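Local coordinates for CG8862 (Drosophila melanogaster, PDB 3ISM), which is a mitochondrial endonuclease G that probably cuts DNA and RNA with the help of magnesium, caught here in complex with its protein inhibitor, at residues Asp74-Glu79 with Thr118-Asn123; Pro126-Gly131 with Met210-Ile215; Tyr191-Gly196 with Leu203-Tyr208. All blocks are in the same frame, centred on the assembly; numbering follows the deposited sequence.

Contact 1 (Asp74-Glu79 with Thr118-Asn123); sequences DFKQDE and TFYLSN
The ring of Phe75 receives the edge of Phe119 on one face: CD1 of Phe119 stands over the centre of the Phe75 ring, and the two planes meet at 57° in an edge-to-face pair with centroids 5.1 Å apart. Tyr331 of the CG4930 inhibitor chain also packs edge-to-face with Phe75. The second flat group is Tyr120, whose ring carries the ammonium of Lys76 over one face, NZ of Lys76 lying 3.8 Å from the Tyr120 centroid, almost on the ring normal, as a cation-pi contact; Gln77 O lies at the edge of the same ring, in its plane. Lys76 reaches this place by folding back: CG sits between the backbone N and the carbonyl carbon (chi1 58°), and further bends at chi2 and chi4 return NZ to the tyrosine, where Asp116 O also accepts a hydrogen bond from it. The backbones themselves form a single bridge at Lys76 and Tyr120, Lys76 N to Phe119 O at 3.2 Å and Leu121 N to Lys76 O at 2.8 Å. Farther along, Ser122 OG donates to Asp78 OD2 over 2.6 Å, on the anti lone pair of that oxygen; Arg34 makes a salt bridge to the same oxygen and Ser80 OG bonds OD1, so both carboxylate oxygens are held. The contact joins the loop between helices 59-62 and 89-92 to the loop that runs from helix 112-116 into strand 124-127. Phe75 and Leu121 rest on Arg99 of strand 98-101, and Phe119 meets the ring of His101, the predicted proton acceptor, on the same strand.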
loop_
_atom_site.group_PDB
_atom_site.type_symbol
_atom_site.label_atom_id
_atom_site.label_comp_id
_atom_site.label_asym_id
_atom_site.label_seq_id
_atom_site.Cartn_x
_atom_site.Cartn_y
_atom_site.Cartn_z
ATOM N N ASP B 74 27.968 -9.338 0.478
ATOM C CA ASP B 74 27.592 -8.347 -0.527
ATOM C C ASP B 74 26.085 -8.334 -0.763
ATOM O O ASP B 74 25.407 -9.354 -0.597
ATOM C CB ASP B 74 28.315 -8.608 -1.849
ATOM C CG ASP B 74 29.822 -8.637 -1.695
ATOM O OD1 ASP B 74 30.404 -7.600 -1.286
ATOM O OD2 ASP B 74 30.421 -9.699 -1.988
ATOM N N PHE B 75 25.581 -7.171 -1.162
ATOM C CA PHE B 75 24.174 -6.985 -1.465
ATOM C C PHE B 75 23.858 -7.703 -2.777
ATOM O O PHE B 75 24.522 -7.482 -3.791
ATOM C CB PHE B 75 23.854 -5.494 -1.570
ATOM C CG PHE B 75 24.078 -4.722 -0.286
ATOM C CD1 PHE B 75 23.103 -4.687 0.694
ATOM C CD2 PHE B 75 25.252 -4.021 -0.075
ATOM C CE1 PHE B 75 23.293 -3.973 1.866
ATOM C CE2 PHE B 75 25.453 -3.307 1.095
ATOM C CZ PHE B 75 24.470 -3.282 2.068
ATOM N N LYS B 76 22.865 -8.583 -2.747
ATOM C CA LYS B 76 22.575 -9.442 -3.895
ATOM C C LYS B 76 21.089 -9.650 -4.088
ATOM O O LYS B 76 20.333 -9.665 -3.103
ATOM C CB LYS B 76 23.285 -10.790 -3.745
ATOM C CG LYS B 76 22.944 -11.576 -2.483
ATOM C CD LYS B 76 24.188 -12.313 -1.944
ATOM C CE LYS B 76 23.930 -13.000 -0.580
ATOM N NZ LYS B 76 22.944 -12.273 0.277
ATOM N N GLN B 77 20.671 -9.804 -5.348
ATOM C CA GLN B 77 19.270 -10.105 -5.682
ATOM C C GLN B 77 18.832 -11.432 -5.060
ATOM O O GLN B 77 19.626 -12.368 -4.942
ATOM C CB GLN B 77 19.042 -10.133 -7.204
ATOM C CG GLN B 77 19.639 -11.364 -7.918
ATOM C CD GLN B 77 19.175 -11.526 -9.364
ATOM O OE1 GLN B 77 18.112 -11.042 -9.749
ATOM N NE2 GLN B 77 19.967 -12.237 -10.161
ATOM N N ASP B 78 17.575 -11.491 -4.654
ATOM C CA ASP B 78 16.977 -12.710 -4.107
ATOM C C ASP B 78 16.262 -13.492 -5.227
ATOM O O ASP B 78 15.189 -13.085 -5.702
ATOM C CB ASP B 78 15.996 -12.346 -2.985
ATOM C CG ASP B 78 15.429 -13.572 -2.280
ATOM O OD1 ASP B 78 15.591 -14.703 -2.790
ATOM O OD2 ASP B 78 14.821 -13.393 -1.205
ATOM N N GLU B 79 16.850 -14.622 -5.604
ATOM C CA GLU B 79 16.396 -15.408 -6.748
ATOM C C GLU B 79 15.180 -16.255 -6.418
ATOM O O GLU B 79 14.557 -16.838 -7.303
ATOM C CB GLU B 79 17.535 -16.293 -7.273
ATOM C CG GLU B 79 18.567 -15.532 -8.086
ATOM C CD GLU B 79 19.889 -16.262 -8.208
ATOM O OE1 GLU B 79 20.011 -17.390 -7.680
ATOM O OE2 GLU B 79 20.816 -15.698 -8.827
ATOM N N THR B 118 21.263 -11.906 5.502
ATOM C CA THR B 118 20.674 -10.573 5.703
ATOM C C THR B 118 21.014 -9.629 4.546
ATOM O O THR B 118 20.441 -8.546 4.432
ATOM C CB THR B 118 21.112 -9.917 7.038
ATOM O OG1 THR B 118 22.515 -9.604 6.994
ATOM C CG2 THR B 118 20.845 -10.859 8.212
ATOM N N PHE B 119 21.930 -10.035 3.674
ATOM C CA PHE B 119 22.306 -9.182 2.541
ATOM C C PHE B 119 21.502 -9.381 1.241
ATOM O O PHE B 119 21.786 -8.735 0.227
ATOM C CB PHE B 119 23.815 -9.238 2.296
ATOM C CG PHE B 119 24.616 -8.442 3.298
ATOM C CD1 PHE B 119 25.116 -7.187 2.964
ATOM C CD2 PHE B 119 24.856 -8.941 4.579
ATOM C CE1 PHE B 119 25.853 -6.444 3.888
ATOM C CE2 PHE B 119 25.602 -8.202 5.513
ATOM C CZ PHE B 119 26.101 -6.952 5.165
ATOM N N TYR B 120 20.485 -10.246 1.275
ATOM C CA TYR B 120 19.565 -10.333 0.145
ATOM C C TYR B 120 18.819 -9.021 0.042
ATOM O O TYR B 120 18.354 -8.490 1.061
ATOM C CB TYR B 120 18.567 -11.478 0.300
ATOM C CG TYR B 120 19.154 -12.835 0.037
ATOM C CD1 TYR B 120 19.584 -13.191 -1.234
ATOM C CD2 TYR B 120 19.280 -13.769 1.067
ATOM C CE1 TYR B 120 20.138 -14.451 -1.480
ATOM C CE2 TYR B 120 19.818 -15.029 0.834
ATOM C CZ TYR B 120 20.240 -15.363 -0.444
ATOM O OH TYR B 120 20.783 -16.610 -0.683
ATOM N N LEU B 121 18.701 -8.502 -1.180
ATOM C CA LEU B 121 17.962 -7.268 -1.416
ATOM C C LEU B 121 16.485 -7.329 -1.010
ATOM O O LEU B 121 15.847 -6.290 -0.868
ATOM C CB LEU B 121 18.083 -6.831 -2.878
ATOM C CG LEU B 121 19.504 -6.396 -3.238
ATOM C CD1 LEU B 121 19.661 -6.303 -4.746
ATOM C CD2 LEU B 121 19.847 -5.063 -2.555
ATOM N N SER B 122 15.943 -8.534 -0.834
ATOM C CA SER B 122 14.587 -8.662 -0.308
ATOM C C SER B 122 14.483 -8.289 1.168
ATOM O O SER B 122 13.380 -8.079 1.667
ATOM C CB SER B 122 14.031 -10.060 -0.543
ATOM O OG SER B 122 14.883 -11.035 -0.004
ATOM N N ASN B 123 15.630 -8.205 1.852
ATOM C CA ASN B 123 15.685 -7.775 3.253
ATOM C C ASN B 123 15.945 -6.264 3.347
ATOM O O ASN B 123 16.075 -5.717 4.437
ATOM C CB ASN B 123 16.727 -8.598 4.042
ATOM C CG ASN B 123 16.807 -8.209 5.548
ATOM O OD1 ASN B 123 15.789 -8.095 6.240
ATOM N ND2 ASN B 123 18.035 -8.014 6.043
#

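Contact 2 (Pro126-Gly131 with Met210-Ile215); sequences PQVGQG and MPNQVI
One side-chain amide, that of Asn212, grips two successive peptide groups of the other segment, using ND2 on the carbonyl before Gln127 and OD1 on the N-H after it. The site lies where strand 124-127 leads toward helix 129-133, part of the His-Me finger region of this nuclease family, and where strand 203-211 leaves the large mixed sheet through an inverse gamma turn centred on Asn212. ND2 of Asn212 donates to Pro126 O at 2.9 Å, a bent bond with an angle at hydrogen of 143°, while OD1 of Asn212 accepts Val128 N at 3.0 Å along a straighter line. CG is swung opposite the backbone N (chi1 -170°), which carries the amide across to Pro126 and Val128. Pro187 O takes a further hydrogen bond from ND2, so the amide also ties in the chain just ahead of strand 189-197. With an alanine here, Val128 N and Pro126 O would probably lose these partners, and the tie to Pro187 O would go too. Val128 points at the other segment and packs with both branches: CG2 of Val128 comes within 3.7 Å of Gln213 CA, and CG1 of Val128 meets Val214 CG2 at 3.8 Å, the two valines crossing at about a right angle. Nearby, Gln127 packs against Asn133, the predicted catalytic magnesium ligand. Gly131 adopts positive phi (86°), where a CB would be jammed against the carbonyl O of Gln130 and would also collide with Val214 CG1, so glycine permits the close approach to Val214. Asp135 accepts a hydrogen bond from Gly131 N. At the far end Ile215 N donates to Gly131 O over 2.7 Å, nearly straight.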
loop_
_atom_site.group_PDB
_atom_site.type_symbol
_atom_site.label_atom_id
_atom_site.label_comp_id
_atom_site.label_asym_id
_atom_site.label_seq_id
_atom_site.Cartn_x
_atom_site.Cartn_y
_atom_site.Cartn_z
ATOM N N PRO B 126 14.893 1.241 0.975
ATOM C CA PRO B 126 15.617 2.500 0.846
ATOM C C PRO B 126 15.543 3.300 2.130
ATOM O O PRO B 126 14.456 3.617 2.616
ATOM C CB PRO B 126 14.894 3.220 -0.311
ATOM C CG PRO B 126 14.297 2.108 -1.101
ATOM C CD PRO B 126 13.849 1.109 -0.050
ATOM N N GLN B 127 16.712 3.588 2.681
ATOM C CA GLN B 127 16.823 4.416 3.867
ATOM C C GLN B 127 17.811 5.535 3.604
ATOM O O GLN B 127 18.829 5.319 2.933
ATOM C CB GLN B 127 17.304 3.584 5.052
ATOM C CG GLN B 127 16.353 2.451 5.429
ATOM C CD GLN B 127 16.767 1.757 6.704
ATOM O OE1 GLN B 127 17.940 1.471 6.911
ATOM N NE2 GLN B 127 15.799 1.494 7.578
ATOM N N VAL B 128 17.499 6.723 4.125
ATOM C CA VAL B 128 18.484 7.808 4.252
ATOM C C VAL B 128 19.738 7.266 4.942
ATOM O O VAL B 128 19.645 6.532 5.930
ATOM C CB VAL B 128 17.874 8.992 5.055
ATOM C CG1 VAL B 128 18.909 10.057 5.386
ATOM C CG2 VAL B 128 16.696 9.600 4.275
ATOM N N GLY B 129 20.904 7.606 4.402
ATOM C CA GLY B 129 22.163 7.085 4.893
ATOM C C GLY B 129 22.679 7.785 6.136
ATOM O O GLY B 129 22.377 7.371 7.254
ATOM N N GLN B 130 23.494 8.815 5.916
ATOM C CA GLN B 130 23.958 9.715 6.961
ATOM C C GLN B 130 22.757 10.326 7.660
ATOM O O GLN B 130 21.852 10.872 7.006
ATOM C CB GLN B 130 24.807 10.831 6.355
ATOM C CG GLN B 130 26.215 10.419 5.969
ATOM C CD GLN B 130 26.968 11.531 5.256
ATOM O OE1 GLN B 130 27.618 12.369 5.890
ATOM N NE2 GLN B 130 26.897 11.532 3.926
ATOM N N GLY B 131 22.751 10.223 8.985
ATOM C CA GLY B 131 21.646 10.741 9.785
ATOM C C GLY B 131 20.471 9.798 9.968
ATOM O O GLY B 131 19.454 10.192 10.542
ATOM N N MET B 210 10.402 5.622 13.700
ATOM C CA MET B 210 11.349 6.688 13.353
ATOM C C MET B 210 11.148 7.082 11.905
ATOM O O MET B 210 10.957 6.216 11.079
ATOM C CB MET B 210 12.790 6.233 13.587
ATOM C CG MET B 210 13.099 5.893 15.044
ATOM S SD MET B 210 14.757 5.223 15.261
ATOM C CE MET B 210 15.794 6.581 14.759
ATOM N N PRO B 211 11.184 8.390 11.603
ATOM C CA PRO B 211 10.967 8.817 10.225
ATOM C C PRO B 211 12.205 8.521 9.370
ATOM O O PRO B 211 13.343 8.607 9.856
ATOM C CB PRO B 211 10.720 10.326 10.362
ATOM C CG PRO B 211 11.553 10.723 11.586
ATOM C CD PRO B 211 11.453 9.530 12.512
ATOM N N ASN B 212 11.969 8.165 8.115
ATOM C CA ASN B 212 13.028 7.881 7.166
ATOM C C ASN B 212 13.601 9.206 6.643
ATOM O O ASN B 212 13.385 9.589 5.493
ATOM C CB ASN B 212 12.477 7.004 6.029
ATOM C CG ASN B 212 13.563 6.441 5.112
ATOM O OD1 ASN B 212 14.750 6.546 5.406
ATOM N ND2 ASN B 212 13.142 5.808 3.995
ATOM N N GLN B 213 14.332 9.903 7.506
ATOM C CA GLN B 213 14.919 11.189 7.146
ATOM C C GLN B 213 16.161 11.415 7.984
ATOM O O GLN B 213 16.411 10.664 8.925
ATOM C CB GLN B 213 13.913 12.327 7.379
ATOM C CG GLN B 213 13.527 12.509 8.827
ATOM C CD GLN B 213 12.207 13.235 8.999
ATOM O OE1 GLN B 213 11.282 13.092 8.181
ATOM N NE2 GLN B 213 12.099 13.996 10.086
ATOM N N VAL B 214 16.922 12.463 7.669
ATOM C CA VAL B 214 18.040 12.856 8.527
ATOM C C VAL B 214 17.540 13.220 9.936
ATOM O O VAL B 214 16.726 14.130 10.120
ATOM C CB VAL B 214 18.876 13.997 7.917
ATOM C CG1 VAL B 214 19.865 14.581 8.944
ATOM C CG2 VAL B 214 19.622 13.509 6.681
ATOM N N ILE B 215 18.006 12.458 10.920
ATOM C CA ILE B 215 17.728 12.725 12.322
ATOM C C ILE B 215 19.016 13.186 12.987
ATOM O O ILE B 215 20.082 12.620 12.736
ATOM C CB ILE B 215 17.202 11.459 13.047
ATOM C CG1 ILE B 215 15.853 11.037 12.464
ATOM C CG2 ILE B 215 17.047 11.721 14.553
ATOM C CD1 ILE B 215 15.417 9.694 12.929
#

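Contact 3 (Tyr191-Gly196 with Leu203-Tyr208); sequences YKVIVG and LHMESY
In the antiparallel beta hairpin of strands 189-197 and 203-211, Tyr191 makes a CA-H...O contact, its CA lying 3.1 Å from Tyr208 O. Lys192 follows in a hydrogen-bonded pair with Tyr208; its side chain leaves toward helix 136-146, running along Leu140 and Glu141, a magnesium ligand in a structure of this protein, to bond Thr158. Val193, on the other face and paired with Ser207, sets CG2 3.8 Å from Ser207 CB, beside helix 228-235. Ile194 returns to the face of Lys192, its N giving a 2.7 Å bond to Glu206 O nearly along the C=O axis. With CG1 opposite the carbonyl carbon (chi1 -52°), its CD1 reaches the edge of the Tyr208 ring, 3.6 Å from Tyr208 CE2. Val195 crosses Met205 on the Val193 face, its CG2 3.5 Å from Met205 CE, where the methionine chain bends. Gly196 then closes the run in a two-bond pair with His204, whose ring edge turns to Gly196 O. Along the partner strand, on the face of Ile194, Tyr208 OH donates to Glu206 OE1 over 2.7 Å, approaching from above the carboxylate plane; His143 NE2 also bonds OE1.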
loop_
_atom_site.group_PDB
_atom_site.type_symbol
_atom_site.label_atom_id
_atom_site.label_comp_id
_atom_site.label_asym_id
_atom_site.label_seq_id
_atom_site.Cartn_x
_atom_site.Cartn_y
_atom_site.Cartn_z
ATOM N N TYR B 191 9.430 1.004 11.873
ATOM C CA TYR B 191 9.138 0.708 13.280
ATOM C C TYR B 191 9.965 -0.473 13.749
ATOM O O TYR B 191 10.424 -1.271 12.938
ATOM C CB TYR B 191 7.649 0.358 13.500
ATOM C CG TYR B 191 7.196 -0.840 12.699
ATOM C CD1 TYR B 191 7.484 -2.146 13.109
ATOM C CD2 TYR B 191 6.493 -0.664 11.518
ATOM C CE1 TYR B 191 7.103 -3.235 12.347
ATOM C CE2 TYR B 191 6.088 -1.737 10.756
ATOM C CZ TYR B 191 6.401 -3.010 11.170
ATOM O OH TYR B 191 5.998 -4.051 10.395
ATOM N N LYS B 192 10.108 -0.586 15.066
ATOM C CA LYS B 192 10.510 -1.828 15.715
ATOM C C LYS B 192 9.562 -2.042 16.874
ATOM O O LYS B 192 9.358 -1.147 17.689
ATOM C CB LYS B 192 11.950 -1.771 16.231
ATOM C CG LYS B 192 13.004 -1.933 15.134
ATOM C CD LYS B 192 14.392 -2.058 15.750
ATOM C CE LYS B 192 15.502 -2.112 14.687
ATOM N NZ LYS B 192 15.467 -3.381 13.911
ATOM N N VAL B 193 8.974 -3.228 16.936
ATOM C CA VAL B 193 8.122 -3.594 18.051
ATOM C C VAL B 193 8.768 -4.804 18.710
ATOM O O VAL B 193 9.036 -5.797 18.049
ATOM C CB VAL B 193 6.641 -3.857 17.611
ATOM C CG1 VAL B 193 5.786 -4.261 18.826
ATOM C CG2 VAL B 193 6.047 -2.609 16.954
ATOM N N ILE B 194 9.016 -4.693 20.018
ATOM C CA ILE B 194 9.965 -5.542 20.740
ATOM C C ILE B 194 9.352 -6.118 22.030
ATOM O O ILE B 194 8.703 -5.396 22.784
ATOM C CB ILE B 194 11.208 -4.691 21.150
ATOM C CG1 ILE B 194 11.807 -3.942 19.944
ATOM C CG2 ILE B 194 12.250 -5.530 21.867
ATOM C CD1 ILE B 194 12.326 -2.547 20.294
ATOM N N VAL B 195 9.567 -7.403 22.294
ATOM C CA VAL B 195 9.172 -7.983 23.570
ATOM C C VAL B 195 10.365 -8.690 24.190
ATOM O O VAL B 195 10.965 -9.560 23.565
ATOM C CB VAL B 195 7.967 -8.972 23.415
ATOM C CG1 VAL B 195 7.816 -9.898 24.636
ATOM C CG2 VAL B 195 6.677 -8.214 23.162
ATOM N N GLY B 196 10.712 -8.298 25.416
ATOM C CA GLY B 196 11.746 -8.980 26.186
ATOM C C GLY B 196 11.128 -9.850 27.260
ATOM O O GLY B 196 10.134 -9.469 27.883
ATOM N N LEU B 203 6.823 -10.173 30.894
ATOM C CA LEU B 203 7.022 -9.758 29.525
ATOM C C LEU B 203 7.020 -8.229 29.456
ATOM O O LEU B 203 6.184 -7.573 30.075
ATOM C CB LEU B 203 5.944 -10.374 28.635
ATOM C CG LEU B 203 5.833 -11.910 28.659
ATOM C CD1 LEU B 203 4.690 -12.399 27.776
ATOM C CD2 LEU B 203 7.134 -12.581 28.246
ATOM N N HIS B 204 7.975 -7.670 28.717
ATOM C CA HIS B 204 8.112 -6.223 28.592
ATOM C C HIS B 204 8.152 -5.838 27.131
ATOM O O HIS B 204 8.973 -6.357 26.379
ATOM C CB HIS B 204 9.394 -5.732 29.263
ATOM C CG HIS B 204 9.535 -6.173 30.684
ATOM N ND1 HIS B 204 9.272 -5.341 31.749
ATOM C CD2 HIS B 204 9.886 -7.368 31.213
ATOM C CE1 HIS B 204 9.475 -5.999 32.877
ATOM N NE2 HIS B 204 9.855 -7.229 32.579
ATOM N N MET B 205 7.292 -4.913 26.739
ATOM C CA MET B 205 7.242 -4.462 25.340
ATOM C C MET B 205 7.793 -3.052 25.133
ATOM O O MET B 205 7.573 -2.167 25.953
ATOM C CB MET B 205 5.816 -4.543 24.808
ATOM C CG MET B 205 5.666 -4.089 23.374
ATOM S SD MET B 205 4.003 -4.314 22.780
ATOM C CE MET B 205 3.973 -6.072 22.455
ATOM N N GLU B 206 8.513 -2.862 24.034
ATOM C CA GLU B 206 8.923 -1.536 23.573
ATOM C C GLU B 206 8.514 -1.393 22.114
ATOM O O GLU B 206 8.525 -2.361 21.366
ATOM C CB GLU B 206 10.454 -1.347 23.690
ATOM C CG GLU B 206 11.004 -1.428 25.100
ATOM C CD GLU B 206 12.485 -1.073 25.202
ATOM O OE1 GLU B 206 13.127 -0.732 24.180
ATOM O OE2 GLU B 206 13.016 -1.150 26.319
ATOM N N SER B 207 8.140 -0.185 21.705
ATOM C CA SER B 207 7.875 0.058 20.289
ATOM C C SER B 207 8.244 1.472 19.885
ATOM O O SER B 207 7.958 2.433 20.608
ATOM C CB SER B 207 6.418 -0.257 19.918
ATOM O OG SER B 207 5.519 0.423 20.756
ATOM N N TYR B 208 8.870 1.575 18.714
ATOM C CA TYR B 208 9.445 2.814 18.211
ATOM C C TYR B 208 8.986 3.017 16.777
ATOM O O TYR B 208 8.826 2.050 16.041
ATOM C CB TYR B 208 10.975 2.736 18.210
ATOM C CG TYR B 208 11.592 2.483 19.561
ATOM C CD1 TYR B 208 12.121 3.530 20.309
ATOM C CD2 TYR B 208 11.657 1.189 20.091
ATOM C CE1 TYR B 208 12.686 3.301 21.551
ATOM C CE2 TYR B 208 12.215 0.952 21.327
ATOM C CZ TYR B 208 12.732 2.008 22.048
ATOM O OH TYR B 208 13.267 1.775 23.279
#

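Contacts 1 and 3 are buried, whereas contact 2 is only partly so. Contact 3 joins neighbouring strands of the large mixed sheet through regular backbone pairing, with mainly apolar side chains on the Val193 and Val195 face and a mixture of apolar and polar ones on the face of Ile194. Contact 2 uses the end of the same strand 203-211, but there sheet pairing gives way to a side-chain amide and a single backbone bond. Contact 1 joins two loops through one bridge, aromatic and cation-pi contacts and a serine-carboxylate hydrogen bond, and it alone touches the inhibitor chain. Segments 118-123 and 126-131 almost adjoin in sequence; contacts 1 and 3 lie on opposite sides of the chain's centre.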